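Local atomic coordinates of 6-phospho-beta-d glycosidase (Streptococcus pyogenes, PDB entry 5FOO), a protein that probably hydrolyses 6-phospho-beta-glucosides, as a glycoside hydrolase of family 1 built on a beta/alpha barrel. Residues Ala189-Tyr194 against Leu275-Pro280; Leu122-Tyr127 against Phe178-Ile183; Ala345-Ala350 against Leu400-Glu405; Pro301-Ala306 against Asp324-Pro329. The protein carries 1 engineered substitution. All coordinates share one frame; numbering follows the deposited sequence.

Interaction 1. Residues Ala189-Tyr194 against Leu275-Pro280; sequences AVQVAY and LWQSTP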
loop_
_atom_site.group_PDB
_atom_site.type_symbol
_atom_site.label_atom_id
_atom_site.label_comp_id
_atom_site.label_asym_id
_atom_site.label_seq_id
_atom_site.Cartn_x
_atom_site.Cartn_y
_atom_site.Cartn_z
ATOM N N ALA A 189 -2.032 6.987 -18.208
ATOM C CA ALA A 189 -2.052 5.927 -17.219
ATOM C C ALA A 189 -1.015 4.836 -17.519
ATOM O O ALA A 189 -0.302 4.410 -16.641
ATOM C CB ALA A 189 -3.409 5.325 -17.148
ATOM N N VAL A 190 -0.970 4.382 -18.771
ATOM C CA VAL A 190 -0.117 3.302 -19.173
ATOM C C VAL A 190 1.353 3.733 -19.057
ATOM O O VAL A 190 2.216 2.951 -18.637
ATOM C CB VAL A 190 -0.480 2.851 -20.595
ATOM C CG1 VAL A 190 0.518 1.878 -21.147
ATOM C CG2 VAL A 190 -1.854 2.204 -20.563
ATOM N N GLN A 191 1.649 4.966 -19.430
ATOM C CA GLN A 191 3.019 5.430 -19.348
ATOM C C GLN A 191 3.410 5.574 -17.841
ATOM O O GLN A 191 4.497 5.159 -17.459
ATOM C CB GLN A 191 3.220 6.757 -20.140
ATOM C CG GLN A 191 4.655 7.253 -20.138
ATOM C CD GLN A 191 5.598 6.346 -20.904
ATOM O OE1 GLN A 191 5.350 6.062 -22.072
ATOM N NE2 GLN A 191 6.721 5.910 -20.268
ATOM N N VAL A 192 2.526 6.139 -17.030
ATOM C CA VAL A 192 2.722 6.186 -15.579
ATOM C C VAL A 192 3.021 4.812 -14.973
ATOM O O VAL A 192 3.941 4.721 -14.149
ATOM C CB VAL A 192 1.562 6.917 -14.877
ATOM C CG1 VAL A 192 1.542 6.751 -13.361
ATOM C CG2 VAL A 192 1.679 8.430 -15.162
ATOM N N ALA A 193 2.281 3.767 -15.389
ATOM C CA ALA A 193 2.529 2.425 -14.923
ATOM C C ALA A 193 3.950 1.952 -15.280
ATOM O O ALA A 193 4.665 1.450 -14.415
ATOM C CB ALA A 193 1.501 1.480 -15.472
ATOM N N TYR A 194 4.366 2.151 -16.537
ATOM C CA TYR A 194 5.750 1.820 -16.897
ATOM C C TYR A 194 6.750 2.628 -16.037
ATOM O O TYR A 194 7.754 2.080 -15.552
ATOM C CB TYR A 194 6.016 2.064 -18.376
ATOM C CG TYR A 194 7.456 1.954 -18.790
ATOM C CD1 TYR A 194 8.286 3.012 -18.713
ATOM C CD2 TYR A 194 7.958 0.748 -19.271
ATOM C CE1 TYR A 194 9.629 2.900 -19.089
ATOM C CE2 TYR A 194 9.280 0.607 -19.662
ATOM C CZ TYR A 194 10.121 1.677 -19.546
ATOM O OH TYR A 194 11.383 1.503 -19.918
ATOM N N LEU A 275 0.660 1.623 -25.790
ATOM C CA LEU A 275 1.886 1.117 -25.210
ATOM C C LEU A 275 2.850 2.255 -24.776
ATOM O O LEU A 275 3.009 3.262 -25.469
ATOM C CB LEU A 275 2.590 0.152 -26.162
ATOM C CG LEU A 275 3.838 -0.591 -25.619
ATOM C CD1 LEU A 275 3.471 -1.618 -24.544
ATOM C CD2 LEU A 275 4.582 -1.254 -26.761
ATOM N N TRP A 276 3.427 2.077 -23.583
ATOM C CA TRP A 276 4.413 2.985 -23.013
ATOM C C TRP A 276 5.590 3.149 -23.937
ATOM O O TRP A 276 5.872 2.305 -24.767
ATOM C CB TRP A 276 4.938 2.480 -21.623
ATOM C CG TRP A 276 5.323 1.015 -21.610
ATOM C CD1 TRP A 276 6.374 0.422 -22.259
ATOM C CD2 TRP A 276 4.597 -0.026 -20.982
ATOM N NE1 TRP A 276 6.328 -0.923 -22.101
ATOM C CE2 TRP A 276 5.290 -1.237 -21.260
ATOM C CE3 TRP A 276 3.464 -0.045 -20.153
ATOM C CZ2 TRP A 276 4.912 -2.466 -20.724
ATOM C CZ3 TRP A 276 3.045 -1.297 -19.627
ATOM C CH2 TRP A 276 3.765 -2.483 -19.922
ATOM N N GLN A 277 6.266 4.255 -23.755
ATOM C CA GLN A 277 7.587 4.460 -24.339
ATOM C C GLN A 277 8.676 3.866 -23.432
ATOM O O GLN A 277 8.821 4.278 -22.271
ATOM C CB GLN A 277 7.840 5.970 -24.480
ATOM C CG GLN A 277 7.149 6.587 -25.659
ATOM C CD GLN A 277 7.821 6.191 -26.976
ATOM O OE1 GLN A 277 9.031 6.421 -27.161
ATOM N NE2 GLN A 277 7.056 5.573 -27.890
ATOM N N SER A 278 9.507 2.979 -23.965
ATOM C CA SER A 278 10.600 2.452 -23.205
ATOM C C SER A 278 11.894 2.575 -23.997
ATOM O O SER A 278 11.849 2.886 -25.152
ATOM C CB SER A 278 10.275 0.998 -22.910
ATOM O OG SER A 278 10.416 0.222 -24.072
ATOM N N THR A 279 13.042 2.340 -23.380
ATOM C CA THR A 279 14.308 2.152 -24.104
ATOM C C THR A 279 14.899 0.804 -23.765
ATOM O O THR A 279 14.575 0.217 -22.722
ATOM C CB THR A 279 15.336 3.254 -23.806
ATOM O OG1 THR A 279 15.874 3.071 -22.499
ATOM C CG2 THR A 279 14.691 4.662 -23.906
ATOM N N PRO A 280 15.766 0.264 -24.657
ATOM C CA PRO A 280 16.426 -0.987 -24.287
ATOM C C PRO A 280 17.232 -0.937 -22.958
ATOM O O PRO A 280 17.287 -1.954 -22.225
ATOM C CB PRO A 280 17.343 -1.298 -25.508
ATOM C CG PRO A 280 16.826 -0.434 -26.615
ATOM C CD PRO A 280 16.252 0.793 -25.947
#
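In the beta/alpha barrel of this family 1 glycoside hydrolase, helix 186-208 lies in the shell outside the strands, and the loop that joins helices 263-271 and 280-288 runs across it. Q191, V190 and Y194 of the helix receive W276, Q277 and S278 of the loop. The meeting shows how one amide can hold an irregular backbone: Q191 OE1 accepts the N-H of Q277 at 2.6 Å, nearly straight at 170° and on a lone pair in the carbonyl plane, while Q191 NE2 returns a weak bond to Q277 O at 3.3 Å. A bend at chi2 (67°) turns the amide of Q191 to the loop, and N195 OD1 takes a further bond from NE2. Next to this polar pair, the Y194 ring forms an offset stack with the five-membered ring of W276, the planes 30° apart, and Y194 CD2 comes within 3.4 Å of W276 CD1. L275 CD1 lies over the rim of the opposite face of the indole, and F261 also meets it. V190 CG1 reaches W276 CE3 at 3.7 Å, where V190 O lies at the indole edge. The phenol oxygen of Y194 is hydrogen-bonded to E282 OE1, and it touches S278 CB at 3.2 Å.

Interaction 2. Residues Leu122-Tyr127 against Phe178-Ile183; sequences LPIALY and FHYPAI
Y180 and P181, in the loop between helices 166-174 and 186-208, meet I124 and Y127 from the start of helix 124-130, and the pair of segments illustrates how two aromatic rings and a proline can join a loop to a helix through apolar contact. Y180 comes first. Its CG stands anti to the backbone N (chi1 -168°), which carries the ring across to the helix, and there CE1 does most of the touching. I124 CD1 approaches this atom obliquely at 3.6 Å. The edge of Y180 is also turned toward the face of Y127 in an offset edge-to-face pair, with centroids 5.9 Å apart and planes at 82°; the closest carbons, Y180 CE1 and Y127 CD2, are 4.1 Å apart. W34 and Y33 make further edge-to-face contacts with Y180, so its ring sits in an aromatic cluster.

P181 follows, and its ring packs on the far end of the Y127 side chain. P181 CB and CG both lie 3.6 Å from Y127 CZ, and P181 CB is 3.4 Å from Y127 OH. Further on, I183 adds only a loose touch, its CD1 being 4.4 Å from Y127 OH. Y127 thus spans both loop residues. The two segments belong to the connections that follow strands 112-116 and 159-161, so the contact joins neighbouring beta-alpha connections at the C-terminal ends of the strands of a (beta/alpha)8 barrel.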
loop_
_atom_site.group_PDB
_atom_site.type_symbol
_atom_site.label_atom_id
_atom_site.label_comp_id
_atom_site.label_asym_id
_atom_site.label_seq_id
_atom_site.Cartn_x
_atom_site.Cartn_y
_atom_site.Cartn_z
ATOM N N LEU A 122 3.255 11.957 -4.177
ATOM C CA LEU A 122 4.051 12.805 -5.043
ATOM C C LEU A 122 3.948 14.274 -4.604
ATOM O O LEU A 122 2.845 14.786 -4.327
ATOM C CB LEU A 122 3.592 12.622 -6.500
ATOM C CG LEU A 122 4.366 13.426 -7.522
ATOM C CD1 LEU A 122 5.619 12.687 -7.960
ATOM C CD2 LEU A 122 3.498 13.770 -8.725
ATOM N N PRO A 123 5.062 15.000 -4.570
ATOM C CA PRO A 123 4.973 16.479 -4.420
ATOM C C PRO A 123 4.186 17.175 -5.545
ATOM O O PRO A 123 4.478 16.993 -6.758
ATOM C CB PRO A 123 6.419 16.942 -4.502
ATOM C CG PRO A 123 7.250 15.762 -4.233
ATOM C CD PRO A 123 6.451 14.564 -4.770
ATOM N N ILE A 124 3.196 17.968 -5.162
ATOM C CA ILE A 124 2.479 18.813 -6.156
ATOM C C ILE A 124 3.437 19.619 -7.033
ATOM O O ILE A 124 3.199 19.747 -8.222
ATOM C CB ILE A 124 1.391 19.695 -5.496
ATOM C CG1 ILE A 124 0.389 20.260 -6.544
ATOM C CG2 ILE A 124 2.038 20.805 -4.704
ATOM C CD1 ILE A 124 -0.389 19.198 -7.322
ATOM N N ALA A 125 4.580 20.096 -6.537
ATOM C CA ALA A 125 5.398 20.940 -7.417
ATOM C C ALA A 125 5.932 20.139 -8.611
ATOM O O ALA A 125 6.095 20.691 -9.716
ATOM C CB ALA A 125 6.558 21.629 -6.673
ATOM N N LEU A 126 6.187 18.842 -8.408
ATOM C CA LEU A 126 6.650 17.961 -9.506
ATOM C C LEU A 126 5.556 17.584 -10.470
ATOM O O LEU A 126 5.828 17.411 -11.639
ATOM C CB LEU A 126 7.363 16.714 -8.983
ATOM C CG LEU A 126 8.595 17.025 -8.116
ATOM C CD1 LEU A 126 9.257 15.704 -7.631
ATOM C CD2 LEU A 126 9.563 18.014 -8.826
ATOM N N TYR A 127 4.322 17.446 -9.990
ATOM C CA TYR A 127 3.192 17.337 -10.893
ATOM C C TYR A 127 3.054 18.589 -11.760
ATOM O O TYR A 127 3.011 18.488 -12.975
ATOM C CB TYR A 127 1.865 17.044 -10.178
ATOM C CG TYR A 127 0.790 16.934 -11.231
ATOM C CD1 TYR A 127 0.715 15.808 -12.050
ATOM C CD2 TYR A 127 -0.123 17.999 -11.464
ATOM C CE1 TYR A 127 -0.250 15.718 -13.041
ATOM C CE2 TYR A 127 -1.098 17.913 -12.463
ATOM C CZ TYR A 127 -1.149 16.787 -13.245
ATOM O OH TYR A 127 -2.065 16.674 -14.237
ATOM N N PHE A 178 -9.895 9.321 -8.245
ATOM C CA PHE A 178 -9.872 9.351 -6.769
ATOM C C PHE A 178 -8.562 9.788 -6.137
ATOM O O PHE A 178 -8.483 9.942 -4.924
ATOM C CB PHE A 178 -10.422 8.033 -6.184
ATOM C CG PHE A 178 -9.605 6.794 -6.504
ATOM C CD1 PHE A 178 -8.499 6.428 -5.691
ATOM C CD2 PHE A 178 -9.958 5.949 -7.569
ATOM C CE1 PHE A 178 -7.792 5.254 -5.967
ATOM C CE2 PHE A 178 -9.260 4.762 -7.825
ATOM C CZ PHE A 178 -8.161 4.437 -7.047
ATOM N N HIS A 179 -7.556 10.005 -6.947
ATOM C CA HIS A 179 -6.429 10.862 -6.568
ATOM C C HIS A 179 -6.367 12.038 -7.525
ATOM O O HIS A 179 -6.686 11.911 -8.728
ATOM C CB HIS A 179 -5.070 10.109 -6.744
ATOM C CG HIS A 179 -4.931 8.917 -5.859
ATOM N ND1 HIS A 179 -3.861 8.043 -5.940
ATOM C CD2 HIS A 179 -5.707 8.471 -4.838
ATOM C CE1 HIS A 179 -4.002 7.089 -5.028
ATOM N NE2 HIS A 179 -5.119 7.307 -4.356
ATOM N N TYR A 180 -5.840 13.118 -7.009
ATOM C CA TYR A 180 -5.419 14.237 -7.814
ATOM C C TYR A 180 -4.330 13.957 -8.859
ATOM O O TYR A 180 -3.430 13.170 -8.544
ATOM C CB TYR A 180 -4.914 15.387 -6.891
ATOM C CG TYR A 180 -4.728 16.708 -7.651
ATOM C CD1 TYR A 180 -3.545 16.994 -8.295
ATOM C CD2 TYR A 180 -5.809 17.626 -7.814
ATOM C CE1 TYR A 180 -3.395 18.183 -9.039
ATOM C CE2 TYR A 180 -5.664 18.827 -8.542
ATOM C CZ TYR A 180 -4.468 19.075 -9.161
ATOM O OH TYR A 180 -4.305 20.203 -9.893
ATOM N N PRO A 181 -4.646 14.194 -10.157
ATOM C CA PRO A 181 -5.208 15.401 -10.735
ATOM C C PRO A 181 -6.599 14.912 -11.149
ATOM O O PRO A 181 -7.346 15.673 -11.704
ATOM C CB PRO A 181 -4.357 15.727 -11.965
ATOM C CG PRO A 181 -3.749 14.434 -12.360
ATOM C CD PRO A 181 -3.582 13.673 -11.043
ATOM N N ALA A 182 -6.935 13.651 -10.853
ATOM C CA ALA A 182 -8.218 13.047 -11.130
ATOM C C ALA A 182 -8.682 13.242 -12.566
ATOM O O ALA A 182 -9.806 13.621 -12.776
ATOM C CB ALA A 182 -9.258 13.621 -10.183
ATOM N N ILE A 183 -7.832 12.960 -13.522
ATOM C CA ILE A 183 -8.155 13.069 -14.935
ATOM C C ILE A 183 -8.321 11.670 -15.490
ATOM O O ILE A 183 -8.000 10.663 -14.830
ATOM C CB ILE A 183 -7.095 13.876 -15.771
ATOM C CG1 ILE A 183 -5.738 13.181 -15.805
ATOM C CG2 ILE A 183 -6.951 15.303 -15.244
ATOM C CD1 ILE A 183 -4.647 13.953 -16.517
#

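Interaction 3. Residues Ala345-Ala350 against Leu400-Glu405; sequences AVYDIA and LHKGIE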
loop_
_atom_site.group_PDB
_atom_site.type_symbol
_atom_site.label_atom_id
_atom_site.label_comp_id
_atom_site.label_asym_id
_atom_site.label_seq_id
_atom_site.Cartn_x
_atom_site.Cartn_y
_atom_site.Cartn_z
ATOM N N ALA A 345 -9.683 -15.636 -0.236
ATOM C CA ALA A 345 -8.764 -15.053 -1.209
ATOM C C ALA A 345 -7.314 -14.992 -0.710
ATOM O O ALA A 345 -6.383 -15.005 -1.504
ATOM C CB ALA A 345 -9.219 -13.650 -1.643
ATOM N N VAL A 346 -7.122 -14.878 0.599
ATOM C CA VAL A 346 -5.745 -14.881 1.158
ATOM C C VAL A 346 -4.996 -16.157 0.857
ATOM O O VAL A 346 -3.830 -16.105 0.555
ATOM C CB VAL A 346 -5.757 -14.677 2.635
ATOM C CG1 VAL A 346 -4.320 -14.786 3.213
ATOM C CG2 VAL A 346 -6.349 -13.314 2.950
ATOM N N TYR A 347 -5.688 -17.298 0.936
ATOM C CA TYR A 347 -5.116 -18.585 0.593
ATOM C C TYR A 347 -4.795 -18.598 -0.880
ATOM O O TYR A 347 -3.662 -18.950 -1.287
ATOM C CB TYR A 347 -6.095 -19.723 0.957
ATOM C CG TYR A 347 -5.663 -21.099 0.497
ATOM C CD1 TYR A 347 -4.700 -21.869 1.205
ATOM C CD2 TYR A 347 -6.203 -21.647 -0.632
ATOM C CE1 TYR A 347 -4.324 -23.141 0.766
ATOM C CE2 TYR A 347 -5.801 -22.881 -1.088
ATOM C CZ TYR A 347 -4.884 -23.613 -0.385
ATOM O OH TYR A 347 -4.580 -24.808 -0.940
ATOM N N ASP A 348 -5.742 -18.150 -1.711
ATOM C CA ASP A 348 -5.464 -18.092 -3.163
ATOM C C ASP A 348 -4.234 -17.264 -3.516
ATOM O O ASP A 348 -3.481 -17.657 -4.392
ATOM C CB ASP A 348 -6.667 -17.602 -3.994
ATOM C CG ASP A 348 -7.881 -18.570 -3.909
ATOM O OD1 ASP A 348 -7.720 -19.775 -3.667
ATOM O OD2 ASP A 348 -9.017 -18.108 -4.049
ATOM N N ILE A 349 -4.059 -16.121 -2.861
ATOM C CA ILE A 349 -2.852 -15.307 -3.037
ATOM C C ILE A 349 -1.583 -16.130 -2.623
ATOM O O ILE A 349 -0.542 -16.099 -3.281
ATOM C CB ILE A 349 -2.986 -14.038 -2.194
ATOM C CG1 ILE A 349 -4.026 -13.067 -2.861
ATOM C CG2 ILE A 349 -1.688 -13.322 -2.023
ATOM C CD1 ILE A 349 -4.427 -11.912 -1.953
ATOM N N ALA A 350 -1.706 -16.848 -1.524
ATOM C CA ALA A 350 -0.570 -17.605 -0.983
ATOM C C ALA A 350 -0.145 -18.700 -1.948
ATOM O O ALA A 350 1.052 -18.857 -2.193
ATOM C CB ALA A 350 -0.915 -18.160 0.399
ATOM N N LEU A 400 -4.362 -17.306 5.957
ATOM C CA LEU A 400 -2.908 -17.112 5.808
ATOM C C LEU A 400 -2.176 -18.322 6.386
ATOM O O LEU A 400 -1.260 -18.831 5.786
ATOM C CB LEU A 400 -2.466 -15.842 6.514
ATOM C CG LEU A 400 -1.076 -15.408 6.183
ATOM C CD1 LEU A 400 -0.954 -15.037 4.708
ATOM C CD2 LEU A 400 -0.674 -14.266 7.083
ATOM N N HIS A 401 -2.615 -18.787 7.528
ATOM C CA HIS A 401 -2.027 -20.009 8.144
ATOM C C HIS A 401 -2.140 -21.231 7.239
ATOM O O HIS A 401 -1.150 -21.907 6.980
ATOM C CB HIS A 401 -2.621 -20.309 9.512
ATOM C CG HIS A 401 -1.884 -21.378 10.267
ATOM N ND1 HIS A 401 -2.204 -22.711 10.162
ATOM C CD2 HIS A 401 -0.816 -21.308 11.110
ATOM C CE1 HIS A 401 -1.369 -23.420 10.910
ATOM N NE2 HIS A 401 -0.535 -22.585 11.514
ATOM N N LYS A 402 -3.327 -21.428 6.677
ATOM C CA LYS A 402 -3.553 -22.461 5.673
ATOM C C LYS A 402 -2.567 -22.344 4.526
ATOM O O LYS A 402 -1.966 -23.305 4.130
ATOM C CB LYS A 402 -5.020 -22.443 5.195
ATOM C CG LYS A 402 -5.489 -23.743 4.534
ATOM C CD LYS A 402 -6.774 -23.550 3.739
ATOM C CE LYS A 402 -7.131 -24.731 2.846
ATOM N NZ LYS A 402 -8.233 -24.349 1.910
ATOM N N GLY A 403 -2.317 -21.152 4.029
ATOM C CA GLY A 403 -1.340 -20.967 2.951
ATOM C C GLY A 403 0.112 -21.270 3.349
ATOM O O GLY A 403 0.835 -21.896 2.600
ATOM N N ILE A 404 0.519 -20.830 4.533
ATOM C CA ILE A 404 1.838 -21.207 5.081
ATOM C C ILE A 404 1.947 -22.743 5.247
ATOM O O ILE A 404 2.924 -23.312 4.905
ATOM C CB ILE A 404 2.080 -20.523 6.446
ATOM C CG1 ILE A 404 2.105 -18.974 6.240
ATOM C CG2 ILE A 404 3.368 -21.038 7.104
ATOM C CD1 ILE A 404 1.931 -18.103 7.476
ATOM N N GLU A 405 0.907 -23.405 5.752
ATOM C CA GLU A 405 0.942 -24.873 5.898
ATOM C C GLU A 405 1.075 -25.578 4.537
ATOM O O GLU A 405 1.686 -26.640 4.431
ATOM C CB GLU A 405 -0.285 -25.407 6.652
ATOM C CG GLU A 405 0.029 -26.658 7.447
ATOM C CD GLU A 405 0.611 -26.366 8.850
ATOM O OE1 GLU A 405 1.324 -25.352 9.080
ATOM O OE2 GLU A 405 0.305 -27.156 9.761
#
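Helices 345-350 and 400-405 run in the same general direction, with a signed crossing angle of -27° and their axes 8.1 Å apart at closest approach. The backbones come nearest at Y347 and G403, whose CA atoms are 5.0 Å apart, an example of how a glycine lets two helices draw close. A350 CB rests directly on G403 CA at 3.8 Å, so the methyl sits against bare backbone. Deeper toward the barrel, V346 CG1 meets L400 CD1 at 3.7 Å, and W362 of strand 362-367 touches both L400 and A350. On the outer side, the extended chain of K402 lies over one face of the Y347 ring. Its NZ sits 4.0 Å from the ring centroid and only 6° off the normal, a cation-pi contact, while CE adds a CH-pi contact. G403 N meets the edge of the same ring. Close neighbouring helices running in the same sense form the outer layer of the beta/alpha-barrel fold, here around strands 362-367 and 410-416.

Interaction 4. Residues Pro301-Ala306 against Asp324-Pro329; sequences PKRVKA and DPYLMP. With EDO (1,2-ethanediol), chain L.
Extended from CG to NE, with CG beside the backbone N (chi1 -50°), the side chain of R303 crosses M328 at a slant, and the bend at chi3 (61°) in M328 folds SD and CE over one face of the guanidinium. R303 belongs to strand 302-305, which pairs with strand 324-325 in a short antiparallel ladder of a small mixed sheet outside the barrel; M328 lies beyond the paired residues, and strand 228-230 borders the other side of 302-305. The ladder is a compact example of antiparallel registry. K305 and D324 form a hydrogen-bonded pair, K305 N giving to D324 O and D324 N to K305 O, both at 2.9 Å. V304 and P325 make the adjacent non-hydrogen-bonded pair, and beyond it Y326 N donates to R303 O at 2.8 Å from above the carbonyl plane. A water accepts from R303 N and lies 3.0 Å from Y326 O, beside that direct bond.

M328 SD lies 3.8 Å from R303 CZ, while E340 forms a salt bridge with R303 NE and Y342 a cation-pi contact. K305 CE packs on D324 CB at 3.8 Å, but K305 NZ stays 4.5 Å from D324 OD2, beyond salt-bridge range. A 1,2-ethanediol, probably from the crystallisation liquor, lies against D324 and P325. D324 OD2 accepts from D308 N and, at 2.7 Å, from a second water that accepts weakly from K305 NZ.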
loop_
_atom_site.group_PDB
_atom_site.type_symbol
_atom_site.label_atom_id
_atom_site.label_comp_id
_atom_site.label_asym_id
_atom_site.label_seq_id
_atom_site.Cartn_x
_atom_site.Cartn_y
_atom_site.Cartn_z
ATOM N N PRO A 301 -11.988 -8.728 -1.935
ATOM C CA PRO A 301 -11.876 -9.421 -3.220
ATOM C C PRO A 301 -12.432 -8.589 -4.375
ATOM O O PRO A 301 -13.107 -7.616 -4.137
ATOM C CB PRO A 301 -12.727 -10.663 -2.977
ATOM C CG PRO A 301 -13.836 -10.158 -2.101
ATOM C CD PRO A 301 -13.094 -9.285 -1.127
ATOM N N LYS A 302 -12.114 -8.977 -5.586
ATOM C CA LYS A 302 -12.590 -8.350 -6.826
ATOM C C LYS A 302 -13.210 -9.502 -7.615
ATOM O O LYS A 302 -12.630 -10.594 -7.646
ATOM C CB LYS A 302 -11.446 -7.743 -7.663
ATOM C CG LYS A 302 -10.521 -6.741 -6.959
ATOM N N ARG A 303 -14.389 -9.276 -8.216
ATOM C CA ARG A 303 -14.927 -10.149 -9.245
ATOM C C ARG A 303 -15.277 -9.365 -10.521
ATOM O O ARG A 303 -15.635 -8.184 -10.472
ATOM C CB ARG A 303 -16.171 -10.873 -8.743
ATOM C CG ARG A 303 -16.009 -11.556 -7.397
ATOM C CD ARG A 303 -17.361 -11.970 -6.793
ATOM N NE ARG A 303 -17.130 -12.600 -5.514
ATOM C CZ ARG A 303 -16.570 -13.815 -5.358
ATOM N NH1 ARG A 303 -16.260 -14.606 -6.376
ATOM N NH2 ARG A 303 -16.405 -14.282 -4.144
ATOM N N VAL A 304 -15.163 -10.039 -11.655
ATOM C CA VAL A 304 -15.425 -9.393 -12.932
ATOM C C VAL A 304 -16.229 -10.297 -13.861
ATOM O O VAL A 304 -16.309 -11.519 -13.643
ATOM C CB VAL A 304 -14.140 -8.995 -13.653
ATOM C CG1 VAL A 304 -13.314 -8.049 -12.772
ATOM C CG2 VAL A 304 -13.383 -10.237 -14.081
ATOM N N LYS A 305 -16.817 -9.668 -14.885
ATOM C CA LYS A 305 -17.523 -10.375 -15.973
ATOM C C LYS A 305 -17.162 -9.713 -17.301
ATOM O O LYS A 305 -16.595 -8.628 -17.311
ATOM C CB LYS A 305 -19.053 -10.338 -15.776
ATOM C CG LYS A 305 -19.600 -8.919 -15.826
ATOM C CD LYS A 305 -21.107 -8.808 -15.662
ATOM C CE LYS A 305 -21.429 -7.323 -15.615
ATOM N NZ LYS A 305 -22.881 -7.164 -15.524
ATOM N N ALA A 306 -17.485 -10.400 -18.398
ATOM C CA ALA A 306 -17.425 -9.845 -19.734
ATOM C C ALA A 306 -18.179 -8.524 -19.763
ATOM O O ALA A 306 -19.204 -8.394 -19.109
ATOM C CB ALA A 306 -18.079 -10.780 -20.735
ATOM N N ASP A 324 -16.125 -5.795 -16.721
ATOM C CA ASP A 324 -16.892 -5.017 -15.802
ATOM C C ASP A 324 -16.767 -5.662 -14.419
ATOM O O ASP A 324 -16.584 -6.872 -14.316
ATOM C CB ASP A 324 -18.425 -5.083 -16.121
ATOM C CG ASP A 324 -18.828 -4.361 -17.414
ATOM O OD1 ASP A 324 -17.981 -3.783 -18.111
ATOM O OD2 ASP A 324 -20.023 -4.428 -17.752
ATOM N N PRO A 325 -16.936 -4.867 -13.364
ATOM C CA PRO A 325 -17.101 -5.411 -12.027
ATOM C C PRO A 325 -18.302 -6.309 -11.956
ATOM O O PRO A 325 -19.296 -6.015 -12.593
ATOM C CB PRO A 325 -17.344 -4.154 -11.174
ATOM C CG PRO A 325 -16.623 -3.091 -11.881
ATOM C CD PRO A 325 -16.766 -3.413 -13.355
ATOM N N TYR A 326 -18.246 -7.393 -11.171
ATOM C CA TYR A 326 -19.385 -8.255 -11.020
ATOM C C TYR A 326 -19.709 -8.406 -9.535
ATOM O O TYR A 326 -18.797 -8.496 -8.699
ATOM C CB TYR A 326 -19.109 -9.577 -11.715
ATOM C CG TYR A 326 -20.098 -10.662 -11.412
ATOM C CD1 TYR A 326 -21.402 -10.593 -11.901
ATOM C CD2 TYR A 326 -19.761 -11.735 -10.583
ATOM C CE1 TYR A 326 -22.313 -11.611 -11.631
ATOM C CE2 TYR A 326 -20.666 -12.737 -10.272
ATOM C CZ TYR A 326 -21.948 -12.646 -10.795
ATOM O OH TYR A 326 -22.846 -13.603 -10.534
ATOM N N LEU A 327 -20.994 -8.390 -9.199
ATOM C CA LEU A 327 -21.443 -8.688 -7.846
ATOM C C LEU A 327 -22.080 -10.073 -7.824
ATOM O O LEU A 327 -22.941 -10.378 -8.641
ATOM C CB LEU A 327 -22.388 -7.603 -7.313
ATOM C CG LEU A 327 -21.737 -6.565 -6.389
ATOM C CD1 LEU A 327 -20.919 -5.514 -7.171
ATOM C CD2 LEU A 327 -22.839 -5.955 -5.528
ATOM N N MET A 328 -21.615 -10.903 -6.893
ATOM C CA MET A 328 -22.005 -12.296 -6.801
ATOM C C MET A 328 -23.233 -12.342 -5.854
ATOM O O MET A 328 -23.116 -11.983 -4.678
ATOM C CB MET A 328 -20.852 -13.174 -6.247
ATOM C CG MET A 328 -21.142 -14.668 -6.144
ATOM S SD MET A 328 -19.858 -15.634 -5.314
ATOM C CE MET A 328 -19.735 -14.990 -3.647
ATOM N N PRO A 329 -24.392 -12.783 -6.367
ATOM C CA PRO A 329 -25.500 -12.993 -5.451
ATOM C C PRO A 329 -25.150 -13.893 -4.238
ATOM O O PRO A 329 -24.552 -14.935 -4.391
ATOM C CB PRO A 329 -26.594 -13.630 -6.364
ATOM C CG PRO A 329 -26.190 -13.268 -7.799
ATOM C CD PRO A 329 -24.697 -13.235 -7.758
HETATM C C1 EDO L . -17.155 -1.346 -16.197
HETATM O O1 EDO L . -18.429 -0.651 -16.021
HETATM C C2 EDO L . -16.631 -1.231 -17.640
HETATM O O2 EDO L . -16.046 -2.415 -18.280
HETATM O O HOH W 1 -16.386 -7.566 -7.248
HETATM O O HOH W 2 -22.023 -3.876 -15.987
#

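From the N terminus, interaction 2 comes first: 122-127 follows the third barrel strand, and its partner 178-183 follows the fourth, so the contact closes a loop containing strand 159-161. Interaction 1 then joins helix 186-208 to the loop before helix 280-288, enclosing the fifth strand, 218-224. Interaction 4 closes the shortest loop, 17 residues without helix or strand, after the sixth strand. Interaction 3 encloses strand 362-367 and pairs the helices that precede the last two barrel strands. The four closures neither nest nor cross. Interactions 2 and 3 lie on opposite sides of the chain's centre, whereas interactions 3 and 4 approach to about 5 Å between nearest atoms without touching.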